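Local coordinates for adhesion and penetration protein autotransporter (PDB 3SYJ) that promotes bacterial aggregation, adherence and invasion as a self-associating autotransporter adhesin, and is probably also a serine protease, at residues F94-V99 against P119-F124; I98-N103 against N328-R333; F124-A129 against H401-K406. One frame throughout, in Å; residues are numbered along the deposited sequence.

How the contacts relate
The three contacts follow one run of the N-terminal protease-like domain as it lies against the beta-helix of the passenger. Contact 1 is internal to that domain, pairing strand 96-100 with strand 120-121; contacts 2 and 3 carry its two arms outward, to 328-333 and to strand 403-407. The centre of contact 1 is about 10 Å from that of each of the others, while contacts 2 and 3 stand about 19 Å apart between centres. Contact 2 shares Ile98 and Val99 with contact 1, and contact 3 shares Phe124. Tyr96 OH, probably hydrogen-bonded to Glu127 OE1 at 2.5 Å, ties contact 1 to contact 3. All three lie away from Ser218, the active-site serine by similarity.

Contact 1: F94-V99 against P119-F124; sequences FTYKIV and PRLHKF
Ile98 and Leu121 meet at the apolar centre, Ile98 CG1 lying 4.0 Å from Leu121 CD2, with the ring of Pro119 alongside the isoleucine and pointing the same way. Tyr96 continues this patch: its CB rests against Leu121 CD1, and the Tyr96 and Lys123 side chains cross at about a right angle, Tyr96 CD1 near Lys123 CB. At Val99, where the chain turns a corner, CG1 comes to 3.4 Å from His122 CB and CG2 leans on the straight chain of Arg120. The two strands form an antiparallel pair in the small three-stranded sheet of the protease-like domain, with Ile98 and Leu121 as a non-hydrogen-bonded pair. Val99 N gives a nearly straight bond of 2.8 Å to Arg120 O; the bond from His122 N to Lys97 O, at the other side of the pair, is weak because its N-H points well off the acceptor. Outward from there lies the imidazole of His122. Its CG falls between the backbone N and the carbonyl carbon (chi1 83°), which turns the ring against Lys97. Lys97 CG covers one face, 4.2 Å from the His122 ring centroid in a CH-pi contact, and Lys123 CG covers the opposite face. The Phe94 and His122 rings are nearly parallel at 7° but displaced rim to rim, with centroids 6.0 Å apart. At the polar edge, Tyr96 OH bonds to Glu127, Arg120 reaches Asn335 and Gly337, and Lys123 NZ is held by Asp402 together with the carbonyl oxygens of Arg403 and Gly381.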
loop_
_atom_site.group_PDB
_atom_site.type_symbol
_atom_site.label_atom_id
_atom_site.label_comp_id
_atom_site.label_asym_id
_atom_site.label_seq_id
_atom_site.Cartn_x
_atom_site.Cartn_y
_atom_site.Cartn_z
ATOM N N PHE A 94 -55.673 8.495 21.364
ATOM C CA PHE A 94 -56.660 7.766 22.142
ATOM C C PHE A 94 -57.505 8.717 22.983
ATOM O O PHE A 94 -56.984 9.651 23.592
ATOM C CB PHE A 94 -55.961 6.735 23.023
ATOM C CG PHE A 94 -56.897 5.795 23.719
ATOM C CD1 PHE A 94 -57.472 4.734 23.037
ATOM C CD2 PHE A 94 -57.188 5.960 25.062
ATOM C CE1 PHE A 94 -58.337 3.864 23.682
ATOM C CE2 PHE A 94 -58.041 5.099 25.710
ATOM C CZ PHE A 94 -58.621 4.045 25.019
ATOM N N THR A 95 -58.810 8.476 23.010
ATOM C CA THR A 95 -59.717 9.299 23.789
ATOM C C THR A 95 -59.893 8.715 25.185
ATOM O O THR A 95 -60.538 7.678 25.355
ATOM C CB THR A 95 -61.086 9.435 23.086
ATOM O OG1 THR A 95 -60.895 9.961 21.761
ATOM C CG2 THR A 95 -62.003 10.369 23.861
ATOM N N TYR A 96 -59.290 9.360 26.181
ATOM C CA TYR A 96 -59.448 8.935 27.564
ATOM C C TYR A 96 -60.696 9.577 28.153
ATOM O O TYR A 96 -60.819 10.797 28.144
ATOM C CB TYR A 96 -58.214 9.315 28.389
ATOM C CG TYR A 96 -56.969 8.575 27.956
ATOM C CD1 TYR A 96 -56.710 7.286 28.410
ATOM C CD2 TYR A 96 -56.062 9.159 27.085
ATOM C CE1 TYR A 96 -55.582 6.598 27.996
ATOM C CE2 TYR A 96 -54.936 8.492 26.676
ATOM C CZ TYR A 96 -54.703 7.207 27.131
ATOM O OH TYR A 96 -53.583 6.546 26.713
ATOM N N LYS A 97 -61.615 8.761 28.667
ATOM C CA LYS A 97 -62.897 9.260 29.176
ATOM C C LYS A 97 -62.915 9.511 30.676
ATOM O O LYS A 97 -62.450 8.691 31.458
ATOM C CB LYS A 97 -64.026 8.280 28.849
ATOM C CG LYS A 97 -64.225 8.001 27.374
ATOM C CD LYS A 97 -65.187 6.833 27.161
ATOM C CE LYS A 97 -65.274 6.446 25.690
ATOM N NZ LYS A 97 -66.210 5.307 25.469
ATOM N N ILE A 98 -63.486 10.642 31.072
ATOM C CA ILE A 98 -63.726 10.942 32.475
ATOM C C ILE A 98 -64.870 10.069 33.004
ATOM O O ILE A 98 -65.963 10.060 32.435
ATOM C CB ILE A 98 -64.089 12.438 32.659
ATOM C CG1 ILE A 98 -62.855 13.321 32.424
ATOM C CG2 ILE A 98 -64.691 12.692 34.039
ATOM C CD1 ILE A 98 -63.171 14.803 32.260
ATOM N N VAL A 99 -64.616 9.339 34.087
ATOM C CA VAL A 99 -65.623 8.464 34.678
ATOM C C VAL A 99 -66.076 9.008 36.025
ATOM O O VAL A 99 -67.075 8.565 36.580
ATOM C CB VAL A 99 -65.091 7.026 34.862
ATOM C CG1 VAL A 99 -64.638 6.464 33.523
ATOM C CG2 VAL A 99 -63.947 6.993 35.866
ATOM N N PRO A 119 -60.487 14.716 37.990
ATOM C CA PRO A 119 -61.159 13.676 37.206
ATOM C C PRO A 119 -60.374 12.372 37.123
ATOM O O PRO A 119 -59.144 12.374 37.018
ATOM C CB PRO A 119 -61.273 14.304 35.815
ATOM C CG PRO A 119 -61.250 15.769 36.056
ATOM C CD PRO A 119 -60.336 15.969 37.237
ATOM N N ARG A 120 -61.106 11.263 37.182
ATOM C CA ARG A 120 -60.559 9.929 36.979
ATOM C C ARG A 120 -60.891 9.506 35.547
ATOM O O ARG A 120 -62.009 9.723 35.078
ATOM C CB ARG A 120 -61.187 8.960 37.989
ATOM C CG ARG A 120 -60.665 7.534 37.955
ATOM C CD ARG A 120 -61.514 6.627 38.840
ATOM N NE ARG A 120 -60.839 5.368 39.140
ATOM C CZ ARG A 120 -61.462 4.234 39.457
ATOM N NH1 ARG A 120 -62.787 4.191 39.518
ATOM N NH2 ARG A 120 -60.759 3.138 39.708
ATOM N N LEU A 121 -59.911 8.931 34.855
ATOM C CA LEU A 121 -60.068 8.498 33.467
ATOM C C LEU A 121 -60.371 7.005 33.412
ATOM O O LEU A 121 -60.106 6.287 34.363
ATOM C CB LEU A 121 -58.794 8.799 32.685
ATOM C CG LEU A 121 -58.358 10.262 32.753
ATOM C CD1 LEU A 121 -57.039 10.474 32.014
ATOM C CD2 LEU A 121 -59.444 11.155 32.191
ATOM N N HIS A 122 -60.924 6.536 32.302
ATOM C CA HIS A 122 -61.342 5.144 32.225
ATOM C C HIS A 122 -60.192 4.185 31.911
ATOM O O HIS A 122 -60.321 2.981 32.122
ATOM C CB HIS A 122 -62.535 4.958 31.268
ATOM C CG HIS A 122 -62.162 4.850 29.820
ATOM N ND1 HIS A 122 -61.426 5.812 29.162
ATOM C CD2 HIS A 122 -62.459 3.905 28.894
ATOM C CE1 HIS A 122 -61.269 5.457 27.900
ATOM N NE2 HIS A 122 -61.883 4.302 27.712
ATOM N N LYS A 123 -59.067 4.724 31.439
ATOM C CA LYS A 123 -57.888 3.911 31.139
ATOM C C LYS A 123 -56.608 4.527 31.691
ATOM O O LYS A 123 -56.521 5.747 31.826
ATOM C CB LYS A 123 -57.731 3.744 29.632
ATOM C CG LYS A 123 -58.796 2.887 28.969
ATOM C CD LYS A 123 -58.606 1.414 29.258
ATOM C CE LYS A 123 -59.638 0.590 28.497
ATOM N NZ LYS A 123 -59.421 -0.880 28.658
ATOM N N PHE A 124 -55.616 3.691 32.001
ATOM C CA PHE A 124 -54.275 4.188 32.322
ATOM C C PHE A 124 -53.726 4.898 31.091
ATOM O O PHE A 124 -53.825 4.372 29.984
ATOM C CB PHE A 124 -53.313 3.056 32.684
ATOM C CG PHE A 124 -53.584 2.408 34.013
ATOM C CD1 PHE A 124 -54.526 2.925 34.880
ATOM C CD2 PHE A 124 -52.859 1.286 34.405
ATOM C CE1 PHE A 124 -54.758 2.318 36.110
ATOM C CE2 PHE A 124 -53.084 0.682 35.635
ATOM C CZ PHE A 124 -54.033 1.195 36.487
#

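Contact 2: I98-N103 against N328-R333; sequences IVKRNN and NIYSPR
Tyr330 and Lys100 lie side by side and point the same way, with Lys100 CD 3.6 Å from Tyr330 CD1. Tyr330 CG stands between its own N and carbonyl carbon (chi1 85°), which places the ring beside Lys100 and its edge against Val99 O, 3.1 Å from Tyr330 CD1 and near the ring plane. The ammonium of Lys100 continues to a salt bridge with Asp317. Arg101, just past the end of strand 96-100, takes a different course: it bends at its third torsion (144°) and brings NE to Ile329 O at 3.1 Å. That oxygen is close to the guanidinium plane, although the N-H comes from above the carbonyl plane. Water 1 donates to the same oxygen and to Ile98 O, so Ile329 O takes two bonds. Further along, the amides of Asn103 and Asn328 are almost perpendicular, at 86°, and Asn103 ND2 donates to Asn328 OD1 over 3.3 Å. Asn103 ND2 is also hydrogen-bonded to Lys318 O and Asn103 OD1 accepts from His117, while Asn328 ND2 turns back to Gly326 O. Where the segments come nearest, Ser331 N gives a 2.9 Å bond to Val99 O, and Ser331 CB packs on Val99 CB. Ser331 holds the N-cap position of the short helix 332-335, its side chain capping a backbone N just beyond Arg333, and OG is also hydrogen-bonded to Leu313 O. The arrangement is a corner of strand 96-100 in the protease-like domain, joined to the point where strand 329-330 passes into the short helix 332-335.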
loop_
_atom_site.group_PDB
_atom_site.type_symbol
_atom_site.label_atom_id
_atom_site.label_comp_id
_atom_site.label_asym_id
_atom_site.label_seq_id
_atom_site.Cartn_x
_atom_site.Cartn_y
_atom_site.Cartn_z
ATOM N N ILE A 98 -63.486 10.642 31.072
ATOM C CA ILE A 98 -63.726 10.942 32.475
ATOM C C ILE A 98 -64.870 10.069 33.004
ATOM O O ILE A 98 -65.963 10.060 32.435
ATOM C CB ILE A 98 -64.089 12.438 32.659
ATOM C CG1 ILE A 98 -62.855 13.321 32.424
ATOM C CG2 ILE A 98 -64.691 12.692 34.039
ATOM C CD1 ILE A 98 -63.171 14.803 32.260
ATOM N N VAL A 99 -64.616 9.339 34.087
ATOM C CA VAL A 99 -65.623 8.464 34.678
ATOM C C VAL A 99 -66.076 9.008 36.025
ATOM O O VAL A 99 -67.075 8.565 36.580
ATOM C CB VAL A 99 -65.091 7.026 34.862
ATOM C CG1 VAL A 99 -64.638 6.464 33.523
ATOM C CG2 VAL A 99 -63.947 6.993 35.866
ATOM N N LYS A 100 -65.330 9.971 36.546
ATOM C CA LYS A 100 -65.656 10.596 37.816
ATOM C C LYS A 100 -64.914 11.924 37.885
ATOM O O LYS A 100 -63.693 11.960 37.730
ATOM C CB LYS A 100 -65.238 9.681 38.962
ATOM C CG LYS A 100 -65.550 10.214 40.339
ATOM C CD LYS A 100 -67.045 10.347 40.538
ATOM C CE LYS A 100 -67.367 10.572 42.000
ATOM N NZ LYS A 100 -68.758 11.048 42.198
ATOM N N ARG A 101 -65.654 13.012 38.106
ATOM C CA ARG A 101 -65.091 14.365 38.064
ATOM C C ARG A 101 -64.344 14.737 39.336
ATOM O O ARG A 101 -63.377 15.494 39.296
ATOM C CB ARG A 101 -66.187 15.401 37.803
ATOM C CG ARG A 101 -67.030 15.105 36.580
ATOM C CD ARG A 101 -67.602 16.372 35.975
ATOM N NE ARG A 101 -67.627 16.250 34.525
ATOM C CZ ARG A 101 -66.942 17.022 33.688
ATOM N NH1 ARG A 101 -66.189 18.017 34.135
ATOM N NH2 ARG A 101 -67.036 16.812 32.392
ATOM N N ASN A 102 -64.801 14.202 40.461
ATOM C CA ASN A 102 -64.253 14.551 41.763
ATOM C C ASN A 102 -64.185 16.062 41.957
ATOM O O ASN A 102 -63.122 16.622 42.210
ATOM C CB ASN A 102 -62.880 13.909 41.973
ATOM C CG ASN A 102 -62.948 12.385 42.017
ATOM O OD1 ASN A 102 -63.750 11.812 42.751
ATOM N ND2 ASN A 102 -62.105 11.729 41.233
ATOM N N ASN A 103 -65.339 16.709 41.834
ATOM C CA ASN A 103 -65.462 18.125 42.147
ATOM C C ASN A 103 -65.261 18.348 43.642
ATOM O O ASN A 103 -65.934 17.743 44.473
ATOM C CB ASN A 103 -66.820 18.673 41.693
ATOM C CG ASN A 103 -66.979 18.667 40.178
ATOM O OD1 ASN A 103 -66.018 18.874 39.440
ATOM N ND2 ASN A 103 -68.198 18.432 39.711
ATOM N N ASN A 328 -71.611 18.242 33.728
ATOM C CA ASN A 328 -70.905 17.502 34.769
ATOM C C ASN A 328 -70.956 15.975 34.639
ATOM O O ASN A 328 -71.130 15.262 35.587
ATOM C CB ASN A 328 -71.399 17.900 36.131
ATOM C CG ASN A 328 -70.888 19.205 36.555
ATOM O OD1 ASN A 328 -69.797 19.297 37.017
ATOM N ND2 ASN A 328 -71.690 20.228 36.429
ATOM N N ILE A 329 -70.792 15.516 33.432
ATOM C CA ILE A 329 -70.981 14.144 33.116
ATOM C C ILE A 329 -69.934 13.228 33.729
ATOM O O ILE A 329 -68.774 13.493 33.651
ATOM C CB ILE A 329 -71.043 13.974 31.639
ATOM C CG1 ILE A 329 -72.384 14.489 31.137
ATOM C CG2 ILE A 329 -70.841 12.563 31.299
ATOM C CD1 ILE A 329 -72.361 14.953 29.768
ATOM N N TYR A 330 -70.372 12.145 34.345
ATOM C CA TYR A 330 -69.469 11.071 34.749
ATOM C C TYR A 330 -70.023 9.691 34.420
ATOM O O TYR A 330 -71.061 9.595 33.816
ATOM C CB TYR A 330 -69.054 11.209 36.204
ATOM C CG TYR A 330 -69.989 10.630 37.178
ATOM C CD1 TYR A 330 -69.582 9.683 38.072
ATOM C CD2 TYR A 330 -71.298 11.030 37.224
ATOM C CE1 TYR A 330 -70.450 9.170 38.963
ATOM C CE2 TYR A 330 -72.142 10.517 38.094
ATOM C CZ TYR A 330 -71.725 9.588 38.966
ATOM O OH TYR A 330 -72.586 9.097 39.851
ATOM N N SER A 331 -69.302 8.628 34.787
ATOM C CA SER A 331 -69.726 7.281 34.434
ATOM C C SER A 331 -69.862 6.410 35.678
ATOM O O SER A 331 -68.903 5.764 36.098
ATOM C CB SER A 331 -68.727 6.657 33.468
ATOM O OG SER A 331 -69.196 5.402 33.000
ATOM N N PRO A 332 -71.059 6.388 36.274
ATOM C CA PRO A 332 -71.275 5.610 37.501
ATOM C C PRO A 332 -70.964 4.134 37.265
ATOM O O PRO A 332 -70.503 3.443 38.172
ATOM C CB PRO A 332 -72.776 5.782 37.777
ATOM C CG PRO A 332 -73.207 6.943 36.950
ATOM C CD PRO A 332 -72.301 6.989 35.763
ATOM N N ARG A 333 -71.224 3.670 36.045
ATOM C CA ARG A 333 -71.010 2.277 35.660
ATOM C C ARG A 333 -69.532 1.884 35.659
ATOM O O ARG A 333 -69.165 0.828 36.163
ATOM C CB ARG A 333 -71.613 2.021 34.278
ATOM C CG ARG A 333 -71.238 0.681 33.662
ATOM C CD ARG A 333 -71.870 0.522 32.284
ATOM N NE ARG A 333 -73.329 0.585 32.360
ATOM C CZ ARG A 333 -74.146 0.536 31.312
ATOM N NH1 ARG A 333 -73.655 0.422 30.087
ATOM N NH2 ARG A 333 -75.461 0.604 31.493
HETATM O O HOH W 1 -67.418 12.400 31.655
HETATM O O HOH W 2 -67.144 19.802 36.362
#

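Contact 3: F124-A129 against H401-K406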
loop_
_atom_site.group_PDB
_atom_site.type_symbol
_atom_site.label_atom_id
_atom_site.label_comp_id
_atom_site.label_asym_id
_atom_site.label_seq_id
_atom_site.Cartn_x
_atom_site.Cartn_y
_atom_site.Cartn_z
ATOM N N PHE A 124 -55.616 3.691 32.001
ATOM C CA PHE A 124 -54.275 4.188 32.322
ATOM C C PHE A 124 -53.726 4.898 31.091
ATOM O O PHE A 124 -53.825 4.372 29.984
ATOM C CB PHE A 124 -53.313 3.056 32.684
ATOM C CG PHE A 124 -53.584 2.408 34.013
ATOM C CD1 PHE A 124 -54.526 2.925 34.880
ATOM C CD2 PHE A 124 -52.859 1.286 34.405
ATOM C CE1 PHE A 124 -54.758 2.318 36.110
ATOM C CE2 PHE A 124 -53.084 0.682 35.635
ATOM C CZ PHE A 124 -54.033 1.195 36.487
ATOM N N VAL A 125 -53.145 6.082 31.277
ATOM C CA VAL A 125 -52.566 6.817 30.156
ATOM C C VAL A 125 -51.163 6.309 29.846
ATOM O O VAL A 125 -50.317 6.240 30.730
ATOM C CB VAL A 125 -52.520 8.340 30.427
ATOM C CG1 VAL A 125 -51.749 9.062 29.309
ATOM C CG2 VAL A 125 -53.932 8.904 30.591
ATOM N N THR A 126 -50.920 5.960 28.588
ATOM C CA THR A 126 -49.656 5.342 28.195
ATOM C C THR A 126 -48.691 6.309 27.500
ATOM O O THR A 126 -47.486 6.070 27.465
ATOM C CB THR A 126 -49.906 4.174 27.229
ATOM O OG1 THR A 126 -50.681 4.643 26.115
ATOM C CG2 THR A 126 -50.653 3.022 27.938
ATOM N N GLU A 127 -49.219 7.393 26.936
ATOM C CA GLU A 127 -48.432 8.265 26.058
ATOM C C GLU A 127 -47.428 9.149 26.793
ATOM O O GLU A 127 -46.476 9.639 26.192
ATOM C CB GLU A 127 -49.355 9.139 25.194
ATOM C CG GLU A 127 -50.097 8.403 24.073
ATOM C CD GLU A 127 -51.306 7.619 24.563
ATOM O OE1 GLU A 127 -51.658 7.758 25.752
ATOM O OE2 GLU A 127 -51.902 6.860 23.754
ATOM N N ALA A 128 -47.644 9.352 28.087
ATOM C CA ALA A 128 -46.806 10.251 28.874
ATOM C C ALA A 128 -46.787 9.864 30.350
ATOM O O ALA A 128 -47.770 9.331 30.880
ATOM C CB ALA A 128 -47.296 11.693 28.720
ATOM N N ALA A 129 -45.671 10.146 31.012
ATOM C CA ALA A 129 -45.544 9.913 32.441
ATOM C C ALA A 129 -46.220 11.058 33.171
ATOM O O ALA A 129 -46.025 12.215 32.818
ATOM C CB ALA A 129 -44.076 9.839 32.828
ATOM N N HIS A 401 -62.795 -4.484 20.641
ATOM C CA HIS A 401 -62.988 -3.028 20.718
ATOM C C HIS A 401 -62.496 -2.415 22.028
ATOM O O HIS A 401 -62.843 -1.281 22.358
ATOM C CB HIS A 401 -64.453 -2.635 20.464
ATOM C CG HIS A 401 -64.967 -3.069 19.126
ATOM N ND1 HIS A 401 -66.143 -3.773 18.971
ATOM C CD2 HIS A 401 -64.448 -2.927 17.883
ATOM C CE1 HIS A 401 -66.333 -4.032 17.690
ATOM N NE2 HIS A 401 -65.317 -3.533 17.008
ATOM N N ASP A 402 -61.701 -3.169 22.777
ATOM C CA ASP A 402 -61.111 -2.651 24.000
ATOM C C ASP A 402 -59.591 -2.617 23.903
ATOM O O ASP A 402 -58.970 -3.566 23.427
ATOM C CB ASP A 402 -61.536 -3.477 25.212
ATOM C CG ASP A 402 -60.846 -3.026 26.488
ATOM O OD1 ASP A 402 -61.416 -2.174 27.206
ATOM O OD2 ASP A 402 -59.724 -3.504 26.760
ATOM N N ARG A 403 -59.001 -1.514 24.358
ATOM C CA ARG A 403 -57.556 -1.348 24.363
ATOM C C ARG A 403 -57.009 -1.585 25.766
ATOM O O ARG A 403 -57.499 -1.009 26.741
ATOM C CB ARG A 403 -57.187 0.066 23.907
ATOM C CG ARG A 403 -55.818 0.199 23.269
ATOM C CD ARG A 403 -55.464 1.667 23.069
ATOM N NE ARG A 403 -55.134 2.282 24.345
ATOM C CZ ARG A 403 -54.465 3.421 24.483
ATOM N NH1 ARG A 403 -54.058 4.099 23.413
ATOM N NH2 ARG A 403 -54.201 3.878 25.700
ATOM N N LEU A 404 -55.993 -2.434 25.869
ATOM C CA LEU A 404 -55.325 -2.662 27.139
ATOM C C LEU A 404 -54.154 -1.692 27.265
ATOM O O LEU A 404 -53.375 -1.534 26.325
ATOM C CB LEU A 404 -54.856 -4.124 27.255
ATOM C CG LEU A 404 -54.216 -4.570 28.579
ATOM C CD1 LEU A 404 -54.463 -6.053 28.868
ATOM C CD2 LEU A 404 -52.716 -4.258 28.634
ATOM N N SER A 405 -54.054 -1.032 28.419
ATOM C CA SER A 405 -52.957 -0.116 28.721
ATOM C C SER A 405 -51.891 -0.790 29.580
ATOM O O SER A 405 -52.165 -1.222 30.706
ATOM C CB SER A 405 -53.486 1.104 29.473
ATOM O OG SER A 405 -54.326 1.894 28.653
ATOM N N LYS A 406 -50.675 -0.871 29.056
ATOM C CA LYS A 406 -49.572 -1.484 29.791
ATOM C C LYS A 406 -48.566 -0.434 30.215
ATOM O O LYS A 406 -47.962 0.234 29.377
ATOM C CB LYS A 406 -48.880 -2.569 28.952
ATOM C CG LYS A 406 -47.416 -2.843 29.347
ATOM C CD LYS A 406 -47.311 -3.808 30.516
ATOM C CE LYS A 406 -45.862 -4.048 30.949
ATOM N NZ LYS A 406 -45.261 -2.880 31.645
#
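The guanidinium of Arg403 and the carboxylate of Glu127 come from opposite directions with their planes 26° apart. Glu127 OE2 sits at the guanidinium edge, in its plane, forming a long salt bridge of 3.5 Å with Arg403 NH1. Thr126 OG1 approaches the same group obliquely, 3.6 Å from Arg403 NH2, while the ring of Phe94 makes a cation-pi contact with this arginine. A bend at the third torsion of Arg403 (74°) shapes the meeting. The Tyr96 hydroxyl that holds Glu127 OE1 is also hydrogen-bonded to Arg403 NH2, so a single group links the acid and the base; this shared network probably favours the charged forms of the pair. Strand 403-407 belongs to the parallel sheet that forms one face of the right-handed beta-helix of the autotransporter passenger, and residues 124-127 of the protease-like domain run across residues 403-406 at 82°. Beside the salt bridge, Ser405 OG donates to Phe124 O at 2.9 Å, in the carbonyl plane and on a lone pair, and Phe124 CB lies 3.8 Å from Ser405 CB before the ring leads away toward Ala382 and Ile407. Thr126 adds its methyl group: with CG2 anti to its carbonyl carbon, the branch comes to 3.7 Å from Ser405 CB, while OG1 on the other branch is hydrogen-bonded to Ser425 OG on the next strand of the sheet. Thr126 and Glu127 also touch Val452, one strand further on.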